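Local coordinates for protein argonaute (Marinitoga piezophila, PDB 5I4A), which uses short 5'-OH RNA guides to bind complementary DNA or RNA targets and cleaves them, working as an RNA-guided endonuclease of single-stranded DNA, at residues Ala281-Phe285 with His610-Tyr614; Val284-Phe289 with Lys416-Tyr420. All coordinates share one frame; numbering follows the deposited sequence.

In the fold
Contacts 1 and 2 share Val284 and Phe285 of the short helix 284-287 in linker L2, and their centres lie about 6 Å apart. Contact 1 sets this helix against the PIWI-domain loop 610-614, contact 2 against helix 412-424 of the Mid domain. The two partners also meet each other: Pro613 CG is 3.6 Å from Tyr420 CD2, and Tyr614 CD2 is 3.1 Å from Ser417 OG. Linker, Mid and PIWI thus pack at a single three-way junction. It lies away from the inferred active-site residues Asp449, Glu485, Asp519 and Asn627, but touches the guide RNA of chain B, at U3 in contact 1 and A2 in contact 2.

Contact 1. Residues Ala281-Phe285 with His610-Tyr614; sequences AKDVF and HSTPY. With nucleotides of chain B.
Pro613 packs against the 3-10 segment and helix start Ala281-Phe285 of linker L2, carried there by a PIWI-domain loop whose bend is an ST turn at Thr612. Followed outward, the proline ring meets the linker atom by atom. Its CB rests on the backbone of Lys282, 3.6 Å from CA of that residue, and the next atom, CG, reaches CG1 of Val284 at 3.9 Å. The same CG comes within 4.1 Å of Phe285 CE2, with both side chains crossing the proline at about a right angle. These are apolar contacts, and no direct hydrogen bond joins the two segments. A water supplies the polar link: it accepts from Lys282 N at 3.0 Å and donates to Pro613 O at 2.7 Å.

Next to this, the methyl of Ala281 lies over a face of the His610 ring, CB being 3.9 Å from the centroid and 15° off the normal, a CH-pi contact. That ring is also held by Tyr271, whose OH bonds to His610 NE2. Tyr614 adds to the contact, with CE1 beside Lys282 CB and its hydroxyl near Phe285 CE2.

Thr612 faces the guide RNA. With chi1 at 77°, OG1 sits between the backbone N and the carbonyl carbon, where it accepts from Tyr614 N at an N-H...O angle of 152°. A valine in its place would probably leave that backbone N-H without its acceptor and deprive the ribose of U3 of this polar partner, loosening both turn and RNA grip. In the deposited structure Thr612 OG1 and O2' of U3 of chain B are hydrogen-bonded at 3.0 Å, and either hydroxyl could be the donor.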
ATOM      1  N   ALA A 281      -2.225 -15.815 -16.581  1.00 41.64           N
ATOM      2  CA  ALA A 281      -3.540 -16.033 -15.987  1.00 39.40           C
ATOM      3  C   ALA A 281      -4.645 -15.985 -17.035  1.00 36.27           C
ATOM      4  O   ALA A 281      -5.648 -16.697 -16.910  1.00 36.10           O
ATOM      5  CB  ALA A 281      -3.797 -15.000 -14.887  1.00 35.23           C
ATOM      6  N   LYS A 282      -4.472 -15.172 -18.081  1.00 26.53           N
ATOM      7  CA  LYS A 282      -5.480 -15.033 -19.126  1.00 33.62           C
ATOM      8  C   LYS A 282      -5.686 -16.312 -19.924  1.00 32.91           C
ATOM      9  O   LYS A 282      -6.718 -16.443 -20.595  1.00 31.96           O
ATOM     10  CB  LYS A 282      -5.098 -13.885 -20.063  1.00 40.29           C
ATOM     11  CG  LYS A 282      -3.801 -14.114 -20.804  1.00 41.47           C
ATOM     12  CD  LYS A 282      -3.567 -13.057 -21.863  1.00 47.23           C
ATOM     13  CE  LYS A 282      -2.253 -13.305 -22.580  1.00 44.83           C
ATOM     14  NZ  LYS A 282      -2.105 -12.454 -23.788  1.00 60.91           N
ATOM     15  N   ASP A 283      -4.749 -17.256 -19.870  1.00 26.31           N
ATOM     16  CA  ASP A 283      -4.999 -18.561 -20.476  1.00 28.13           C
ATOM     17  C   ASP A 283      -6.085 -19.350 -19.766  1.00 34.48           C
ATOM     18  O   ASP A 283      -6.399 -20.454 -20.208  1.00 30.89           O
ATOM     19  CB  ASP A 283      -3.707 -19.390 -20.505  1.00 23.58           C
ATOM     20  CG  ASP A 283      -2.863 -19.094 -21.712  1.00 38.05           C
ATOM     21  OD1 ASP A 283      -3.394 -18.462 -22.658  1.00 29.60           O
ATOM     22  OD2 ASP A 283      -1.680 -19.501 -21.725  1.00 45.13           O
ATOM     23  N   VAL A 284      -6.660 -18.812 -18.691  1.00 33.41           N
ATOM     24  CA  VAL A 284      -7.804 -19.462 -18.059  1.00 30.23           C
ATOM     25  C   VAL A 284      -8.937 -19.652 -19.059  1.00 24.36           C
ATOM     26  O   VAL A 284      -9.709 -20.615 -18.961  1.00 30.30           O
ATOM     27  CB  VAL A 284      -8.262 -18.655 -16.817  1.00 28.43           C
ATOM     28  CG1 VAL A 284      -8.852 -17.309 -17.226  1.00 21.82           C
ATOM     29  CG2 VAL A 284      -9.241 -19.459 -15.961  1.00 30.47           C
ATOM     30  N   PHE A 285      -9.055 -18.754 -20.039  1.00 30.38           N
ATOM     31  CA  PHE A 285     -10.065 -18.888 -21.081  1.00 24.32           C
ATOM     32  C   PHE A 285      -9.707 -19.937 -22.124  1.00 30.37           C
ATOM     33  O   PHE A 285     -10.580 -20.335 -22.903  1.00 26.99           O
ATOM     34  CB  PHE A 285     -10.300 -17.541 -21.768  1.00 34.05           C
ATOM     35  CG  PHE A 285     -10.874 -16.492 -20.863  1.00 34.47           C
ATOM     36  CD1 PHE A 285     -12.220 -16.508 -20.530  1.00 32.26           C
ATOM     37  CD2 PHE A 285     -10.073 -15.491 -20.345  1.00 25.64           C
ATOM     38  CE1 PHE A 285     -12.756 -15.545 -19.696  1.00 29.61           C
ATOM     39  CE2 PHE A 285     -10.604 -14.524 -19.512  1.00 28.06           C
ATOM     40  CZ  PHE A 285     -11.948 -14.552 -19.187  1.00 26.48           C
ATOM     41  N   HIS A 610      -6.693 -13.976  -8.369  1.00 20.02           N
ATOM     42  CA  HIS A 610      -6.674 -12.833  -9.267  1.00 19.53           C
ATOM     43  C   HIS A 610      -8.021 -12.130  -9.197  1.00 19.82           C
ATOM     44  O   HIS A 610      -9.064 -12.783  -9.117  1.00 19.50           O
ATOM     45  CB  HIS A 610      -6.390 -13.250 -10.725  1.00 16.00           C
ATOM     46  CG  HIS A 610      -4.935 -13.419 -11.041  1.00 20.81           C
ATOM     47  ND1 HIS A 610      -4.215 -12.484 -11.753  1.00 24.02           N
ATOM     48  CD2 HIS A 610      -4.069 -14.417 -10.747  1.00 23.73           C
ATOM     49  CE1 HIS A 610      -2.966 -12.897 -11.882  1.00 20.07           C
ATOM     50  NE2 HIS A 610      -2.851 -14.066 -11.279  1.00 25.92           N
ATOM     51  N   SER A 611      -7.992 -10.796  -9.213  1.00 19.45           N
ATOM     52  CA  SER A 611      -9.224 -10.042  -9.410  1.00 31.46           C
ATOM     53  C   SER A 611      -9.714 -10.191 -10.845  1.00 29.25           C
ATOM     54  O   SER A 611     -10.898 -10.452 -11.089  1.00 28.52           O
ATOM     55  CB  SER A 611      -9.000  -8.571  -9.061  1.00 31.00           C
ATOM     56  OG  SER A 611      -9.973  -7.755  -9.687  1.00 43.94           O
ATOM     57  N   THR A 612      -8.794 -10.090 -11.792  1.00 13.63           N
ATOM     58  CA  THR A 612      -9.028 -10.388 -13.190  1.00 23.28           C
ATOM     59  C   THR A 612      -7.754 -11.079 -13.685  1.00 38.06           C
ATOM     60  O   THR A 612      -6.746 -10.949 -13.079  1.00 66.99           O
ATOM     61  CB  THR A 612      -9.354  -9.224 -14.121  1.00 22.98           C
ATOM     62  OG1 THR A 612      -8.167  -8.517 -14.427  1.00 50.71           O
ATOM     63  CG2 THR A 612     -10.397  -8.300 -13.529  1.00 19.34           C
ATOM     64  N   PRO A 613      -7.802 -11.801 -14.783  1.00 28.18           N
ATOM     65  CA  PRO A 613      -6.580 -12.439 -15.306  1.00 24.63           C
ATOM     66  C   PRO A 613      -5.575 -11.461 -15.897  1.00 23.16           C
ATOM     67  O   PRO A 613      -4.439 -11.867 -16.169  1.00 27.54           O
ATOM     68  CB  PRO A 613      -7.109 -13.396 -16.383  1.00 18.31           C
ATOM     69  CG  PRO A 613      -8.548 -13.596 -16.059  1.00 24.60           C
ATOM     70  CD  PRO A 613      -9.013 -12.313 -15.450  1.00 20.35           C
ATOM     71  N   TYR A 614      -5.947 -10.197 -16.092  1.00 19.13           N
ATOM     72  CA  TYR A 614      -5.117  -9.228 -16.793  1.00 29.73           C
ATOM     73  C   TYR A 614      -4.275  -8.364 -15.860  1.00 30.16           C
ATOM     74  O   TYR A 614      -3.456  -7.577 -16.344  1.00 40.24           O
ATOM     75  CB  TYR A 614      -5.998  -8.343 -17.683  1.00 28.71           C
ATOM     76  CG  TYR A 614      -6.817  -9.146 -18.673  1.00 28.47           C
ATOM     77  CD1 TYR A 614      -6.207  -9.804 -19.733  1.00 41.48           C
ATOM     78  CD2 TYR A 614      -8.195  -9.261 -18.538  1.00 35.21           C
ATOM     79  CE1 TYR A 614      -6.946 -10.549 -20.637  1.00 39.17           C
ATOM     80  CE2 TYR A 614      -8.942 -10.003 -19.439  1.00 29.58           C
ATOM     81  CZ  TYR A 614      -8.311 -10.644 -20.485  1.00 33.67           C
ATOM     82  OH  TYR A 614      -9.052 -11.383 -21.381  1.00 37.99           O
TER
ATOM     83  P     U B   3     -13.828  -4.853 -10.367  1.00 32.91           P
ATOM     84  OP1   U B   3     -14.062  -5.485  -9.044  1.00 34.54           O
ATOM     85  OP2   U B   3     -13.823  -3.376 -10.475  1.00 31.99           O
ATOM     86  O5'   U B   3     -12.436  -5.387 -10.914  1.00 34.88           O
ATOM     87  C5'   U B   3     -11.266  -4.602 -10.797  1.00 35.27           C
ATOM     88  C4'   U B   3     -10.144  -5.163 -11.627  1.00 35.59           C
ATOM     89  O4'   U B   3     -10.382  -4.892 -13.034  1.00 36.12           O
ATOM     90  C3'   U B   3      -8.778  -4.561 -11.352  1.00 36.08           C
ATOM     91  O3'   U B   3      -8.138  -5.174 -10.250  1.00 35.26           O
ATOM     92  C2'   U B   3      -8.041  -4.770 -12.665  1.00 37.51           C
ATOM     93  O2'   U B   3      -7.558  -6.098 -12.759  1.00 36.50           O
ATOM     94  C1'   U B   3      -9.168  -4.582 -13.681  1.00 35.32           C
ATOM     95  N1    U B   3      -9.245  -3.183 -14.156  1.00 27.43           N
ATOM     96  C2    U B   3      -8.228  -2.701 -14.963  1.00 28.05           C
ATOM     97  O2    U B   3      -7.268  -3.366 -15.316  1.00 24.53           O
ATOM     98  N3    U B   3      -8.376  -1.392 -15.350  1.00 26.87           N
ATOM     99  C4    U B   3      -9.408  -0.541 -15.025  1.00 28.34           C
ATOM    100  O4    U B   3      -9.398   0.612 -15.457  1.00 34.63           O
ATOM    101  C5    U B   3     -10.417  -1.112 -14.189  1.00 25.96           C
ATOM    102  C6    U B   3     -10.300  -2.383 -13.794  1.00 17.70           C
TER
HETATM  103  O   HOH W   1      -2.751 -12.762 -18.028  1.00 27.37           O

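Contact 2. Residues Val284-Phe289 with Lys416-Tyr420; sequences VFKYSF and KSYVY. With nucleotides of chain B.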
ATOM      1  N   VAL A 284      -6.660 -18.812 -18.691  1.00 33.41           N
ATOM      2  CA  VAL A 284      -7.804 -19.462 -18.059  1.00 30.23           C
ATOM      3  C   VAL A 284      -8.937 -19.652 -19.059  1.00 24.36           C
ATOM      4  O   VAL A 284      -9.709 -20.615 -18.961  1.00 30.30           O
ATOM      5  CB  VAL A 284      -8.262 -18.655 -16.817  1.00 28.43           C
ATOM      6  CG1 VAL A 284      -8.852 -17.309 -17.226  1.00 21.82           C
ATOM      7  CG2 VAL A 284      -9.241 -19.459 -15.961  1.00 30.47           C
ATOM      8  N   PHE A 285      -9.055 -18.754 -20.039  1.00 30.38           N
ATOM      9  CA  PHE A 285     -10.065 -18.888 -21.081  1.00 24.32           C
ATOM     10  C   PHE A 285      -9.707 -19.937 -22.124  1.00 30.37           C
ATOM     11  O   PHE A 285     -10.580 -20.335 -22.903  1.00 26.99           O
ATOM     12  CB  PHE A 285     -10.300 -17.541 -21.768  1.00 34.05           C
ATOM     13  CG  PHE A 285     -10.874 -16.492 -20.863  1.00 34.47           C
ATOM     14  CD1 PHE A 285     -12.220 -16.508 -20.530  1.00 32.26           C
ATOM     15  CD2 PHE A 285     -10.073 -15.491 -20.345  1.00 25.64           C
ATOM     16  CE1 PHE A 285     -12.756 -15.545 -19.696  1.00 29.61           C
ATOM     17  CE2 PHE A 285     -10.604 -14.524 -19.512  1.00 28.06           C
ATOM     18  CZ  PHE A 285     -11.948 -14.552 -19.187  1.00 26.48           C
ATOM     19  N   LYS A 286      -8.452 -20.383 -22.166  1.00 37.23           N
ATOM     20  CA  LYS A 286      -8.063 -21.494 -23.028  1.00 40.54           C
ATOM     21  C   LYS A 286      -8.335 -22.848 -22.388  1.00 32.66           C
ATOM     22  O   LYS A 286      -8.740 -23.787 -23.080  1.00 33.83           O
ATOM     23  CB  LYS A 286      -6.574 -21.411 -23.380  1.00 36.93           C
ATOM     24  CG  LYS A 286      -6.215 -20.433 -24.482  1.00 41.26           C
ATOM     25  CD  LYS A 286      -4.761 -20.615 -24.886  1.00 50.90           C
ATOM     26  CE  LYS A 286      -4.290 -19.510 -25.811  1.00 61.59           C
ATOM     27  NZ  LYS A 286      -2.801 -19.448 -25.845  1.00 66.96           N
ATOM     28  N   TYR A 287      -8.121 -22.966 -21.077  1.00 26.47           N
ATOM     29  CA  TYR A 287      -8.094 -24.261 -20.411  1.00 26.74           C
ATOM     30  C   TYR A 287      -9.120 -24.379 -19.292  1.00 37.13           C
ATOM     31  O   TYR A 287      -9.104 -25.380 -18.561  1.00 32.61           O
ATOM     32  CB  TYR A 287      -6.686 -24.536 -19.875  1.00 43.16           C
ATOM     33  CG  TYR A 287      -5.606 -24.319 -20.913  1.00 46.25           C
ATOM     34  CD1 TYR A 287      -5.436 -25.213 -21.962  1.00 49.11           C
ATOM     35  CD2 TYR A 287      -4.758 -23.218 -20.844  1.00 42.68           C
ATOM     36  CE1 TYR A 287      -4.451 -25.020 -22.916  1.00 48.39           C
ATOM     37  CE2 TYR A 287      -3.769 -23.016 -21.794  1.00 42.43           C
ATOM     38  CZ  TYR A 287      -3.622 -23.922 -22.828  1.00 51.22           C
ATOM     39  OH  TYR A 287      -2.642 -23.732 -23.778  1.00 56.71           O
ATOM     40  N   SER A 288      -9.992 -23.378 -19.133  1.00 31.09           N
ATOM     41  CA  SER A 288     -11.158 -23.412 -18.253  1.00 34.00           C
ATOM     42  C   SER A 288     -10.775 -23.378 -16.777  1.00 33.64           C
ATOM     43  O   SER A 288      -9.620 -23.639 -16.424  1.00 27.31           O
ATOM     44  CB  SER A 288     -12.018 -24.644 -18.558  1.00 26.27           C
ATOM     45  OG  SER A 288     -13.295 -24.544 -17.943  1.00 27.90           O
ATOM     46  N   PHE A 289     -11.737 -23.034 -15.916  1.00 23.45           N
ATOM     47  CA  PHE A 289     -11.521 -23.071 -14.474  1.00 23.15           C
ATOM     48  C   PHE A 289     -10.997 -24.436 -14.052  1.00 27.44           C
ATOM     49  O   PHE A 289     -11.451 -25.470 -14.547  1.00 34.29           O
ATOM     50  CB  PHE A 289     -12.822 -22.789 -13.715  1.00 31.13           C
ATOM     51  CG  PHE A 289     -13.090 -21.332 -13.452  1.00 26.94           C
ATOM     52  CD1 PHE A 289     -12.487 -20.339 -14.208  1.00 25.52           C
ATOM     53  CD2 PHE A 289     -13.953 -20.958 -12.433  1.00 25.81           C
ATOM     54  CE1 PHE A 289     -12.745 -19.002 -13.953  1.00 27.36           C
ATOM     55  CE2 PHE A 289     -14.214 -19.625 -12.172  1.00 23.98           C
ATOM     56  CZ  PHE A 289     -13.609 -18.646 -12.932  1.00 24.74           C
ATOM     57  N   LYS A 416     -15.156 -10.436 -20.542  1.00 23.84           N
ATOM     58  CA  LYS A 416     -14.465 -11.640 -20.088  1.00 23.01           C
ATOM     59  C   LYS A 416     -14.061 -11.516 -18.624  1.00 21.08           C
ATOM     60  O   LYS A 416     -14.284 -12.432 -17.823  1.00 18.98           O
ATOM     61  CB  LYS A 416     -13.234 -11.901 -20.965  1.00 26.62           C
ATOM     62  CG  LYS A 416     -13.555 -12.326 -22.390  1.00 40.62           C
ATOM     63  CD  LYS A 416     -12.309 -12.370 -23.271  1.00 52.69           C
ATOM     64  CE  LYS A 416     -11.440 -13.583 -22.970  1.00 60.11           C
ATOM     65  NZ  LYS A 416     -10.395 -13.796 -24.016  1.00 62.75           N
ATOM     66  N   SER A 417     -13.467 -10.376 -18.260  1.00 23.48           N
ATOM     67  CA  SER A 417     -13.059 -10.140 -16.878  1.00 18.28           C
ATOM     68  C   SER A 417     -14.252 -10.157 -15.933  1.00 20.22           C
ATOM     69  O   SER A 417     -14.178 -10.711 -14.829  1.00 13.75           O
ATOM     70  CB  SER A 417     -12.338  -8.800 -16.786  1.00 23.27           C
ATOM     71  OG  SER A 417     -11.107  -8.845 -17.484  1.00 33.71           O
ATOM     72  N   TYR A 418     -15.352  -9.531 -16.349  1.00 20.41           N
ATOM     73  CA  TYR A 418     -16.572  -9.498 -15.552  1.00 20.34           C
ATOM     74  C   TYR A 418     -17.064 -10.910 -15.242  1.00 14.13           C
ATOM     75  O   TYR A 418     -17.422 -11.220 -14.099  1.00 19.56           O
ATOM     76  CB  TYR A 418     -17.624  -8.688 -16.310  1.00 16.99           C
ATOM     77  CG  TYR A 418     -18.870  -8.295 -15.552  1.00 17.82           C
ATOM     78  CD1 TYR A 418     -18.808  -7.829 -14.243  1.00 18.85           C
ATOM     79  CD2 TYR A 418     -20.110  -8.346 -16.171  1.00 17.87           C
ATOM     80  CE1 TYR A 418     -19.959  -7.453 -13.566  1.00 14.98           C
ATOM     81  CE2 TYR A 418     -21.258  -7.969 -15.507  1.00 24.78           C
ATOM     82  CZ  TYR A 418     -21.181  -7.526 -14.205  1.00 19.44           C
ATOM     83  OH  TYR A 418     -22.329  -7.156 -13.547  1.00 19.95           O
ATOM     84  N   VAL A 419     -17.059 -11.792 -16.246  1.00 13.93           N
ATOM     85  CA  VAL A 419     -17.490 -13.170 -16.023  1.00 22.22           C
ATOM     86  C   VAL A 419     -16.492 -13.907 -15.139  1.00 14.01           C
ATOM     87  O   VAL A 419     -16.875 -14.746 -14.314  1.00 17.61           O
ATOM     88  CB  VAL A 419     -17.698 -13.895 -17.365  1.00 22.21           C
ATOM     89  CG1 VAL A 419     -18.149 -15.332 -17.130  1.00 13.02           C
ATOM     90  CG2 VAL A 419     -18.716 -13.157 -18.218  1.00 22.29           C
ATOM     91  N   TYR A 420     -15.199 -13.617 -15.304  1.00 17.72           N
ATOM     92  CA  TYR A 420     -14.195 -14.216 -14.431  1.00 20.74           C
ATOM     93  C   TYR A 420     -14.447 -13.843 -12.976  1.00 17.70           C
ATOM     94  O   TYR A 420     -14.401 -14.700 -12.086  1.00 19.24           O
ATOM     95  CB  TYR A 420     -12.791 -13.781 -14.865  1.00 16.10           C
ATOM     96  CG  TYR A 420     -11.696 -14.358 -13.997  1.00 13.87           C
ATOM     97  CD1 TYR A 420     -11.317 -13.736 -12.810  1.00 22.33           C
ATOM     98  CD2 TYR A 420     -11.047 -15.532 -14.356  1.00 24.17           C
ATOM     99  CE1 TYR A 420     -10.326 -14.269 -12.008  1.00 19.45           C
ATOM    100  CE2 TYR A 420     -10.052 -16.069 -13.563  1.00 18.59           C
ATOM    101  CZ  TYR A 420      -9.695 -15.431 -12.390  1.00 27.17           C
ATOM    102  OH  TYR A 420      -8.704 -15.962 -11.597  1.00 20.24           O
TER
ATOM    103  P     A B   2     -16.752  -1.173 -13.645  1.00 33.24           P
ATOM    104  OP1   A B   2     -15.612  -0.234 -13.756  1.00 32.44           O
ATOM    105  OP2   A B   2     -17.792  -1.199 -14.702  1.00 34.42           O
ATOM    106  O5'   A B   2     -16.129  -2.633 -13.517  1.00 34.51           O
ATOM    107  C5'   A B   2     -16.946  -3.773 -13.292  1.00 32.82           C
ATOM    108  C4'   A B   2     -16.153  -5.038 -13.481  1.00 33.07           C
ATOM    109  O4'   A B   2     -15.831  -5.189 -14.889  1.00 33.65           O
ATOM    110  C3'   A B   2     -14.802  -5.063 -12.783  1.00 33.24           C
ATOM    111  O3'   A B   2     -14.884  -5.443 -11.421  1.00 32.25           O
ATOM    112  C2'   A B   2     -13.994  -6.018 -13.649  1.00 33.92           C
ATOM    113  O2'   A B   2     -14.341  -7.368 -13.379  1.00 33.14           O
ATOM    114  C1'   A B   2     -14.509  -5.654 -15.038  1.00 32.53           C
ATOM    115  N9    A B   2     -13.717  -4.566 -15.642  1.00 13.84           N
ATOM    116  C8    A B   2     -14.084  -3.254 -15.802  1.00 19.60           C
ATOM    117  N7    A B   2     -13.168  -2.509 -16.375  1.00 16.46           N
ATOM    118  C5    A B   2     -12.124  -3.399 -16.604  1.00 21.91           C
ATOM    119  C6    A B   2     -10.854  -3.239 -17.184  1.00 24.10           C
ATOM    120  N6    A B   2     -10.397  -2.076 -17.661  1.00 25.36           N
ATOM    121  N1    A B   2     -10.056  -4.328 -17.254  1.00 23.42           N
ATOM    122  C2    A B   2     -10.511  -5.491 -16.779  1.00 22.75           C
ATOM    123  N3    A B   2     -11.687  -5.760 -16.212  1.00 22.17           N
ATOM    124  C4    A B   2     -12.451  -4.662 -16.157  1.00 14.12           C
TER
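The Phe285 ring carries Lys416 CE over the centre of one face, 3.5 Å above its plane, while the carbonyl oxygen of the same lysine lies in plane at the ring edge, 3.4 Å from Phe285 CZ. Tyr420 offers its own face to the edge of Phe289: the centroids are 5.7 Å apart and the planes meet at 77°, an offset edge-to-face pair. The closest carbons of that pair are Phe289 CE1 and Tyr420 CD2, at 3.9 Å.

The side chain of Lys416 runs along one side of the phenylalanine ring. Its CB touches CZ of Phe285 at 3.4 Å, and a bend at chi3 (75°) folds the far end of the chain back over the ring instead of letting it run on past. The ammonium follows off-centre, with NZ 4.5 Å from the Phe285 centroid and 28° from the normal, so a CH-pi contact through CE is joined by a cation-pi interaction. The slightly positive C-H rim of the ring probably suits the partly negative oxygen at its edge. That oxygen is still used within its helix, accepting from Tyr420 N at 2.9 Å.

Tyr420 leaves its helix with CG anti to the backbone N, which carries the ring across to the linker. There Val284 CG1 approaches CD2 of Tyr420 at 4.0 Å. Pro431 and Phe432 touch this tyrosine too, and Leu333 of helix 325-333 packs on both phenylalanines.

Ser417 turns its CB away from the linker and lies against the base of A2 of chain B, close to N3. Buried aromatic rings thus fasten the short L2 helix to the last helix of the Mid domain, the Rossmann-like Argonaute domain, while that helix leans on the guide RNA near its 5' end.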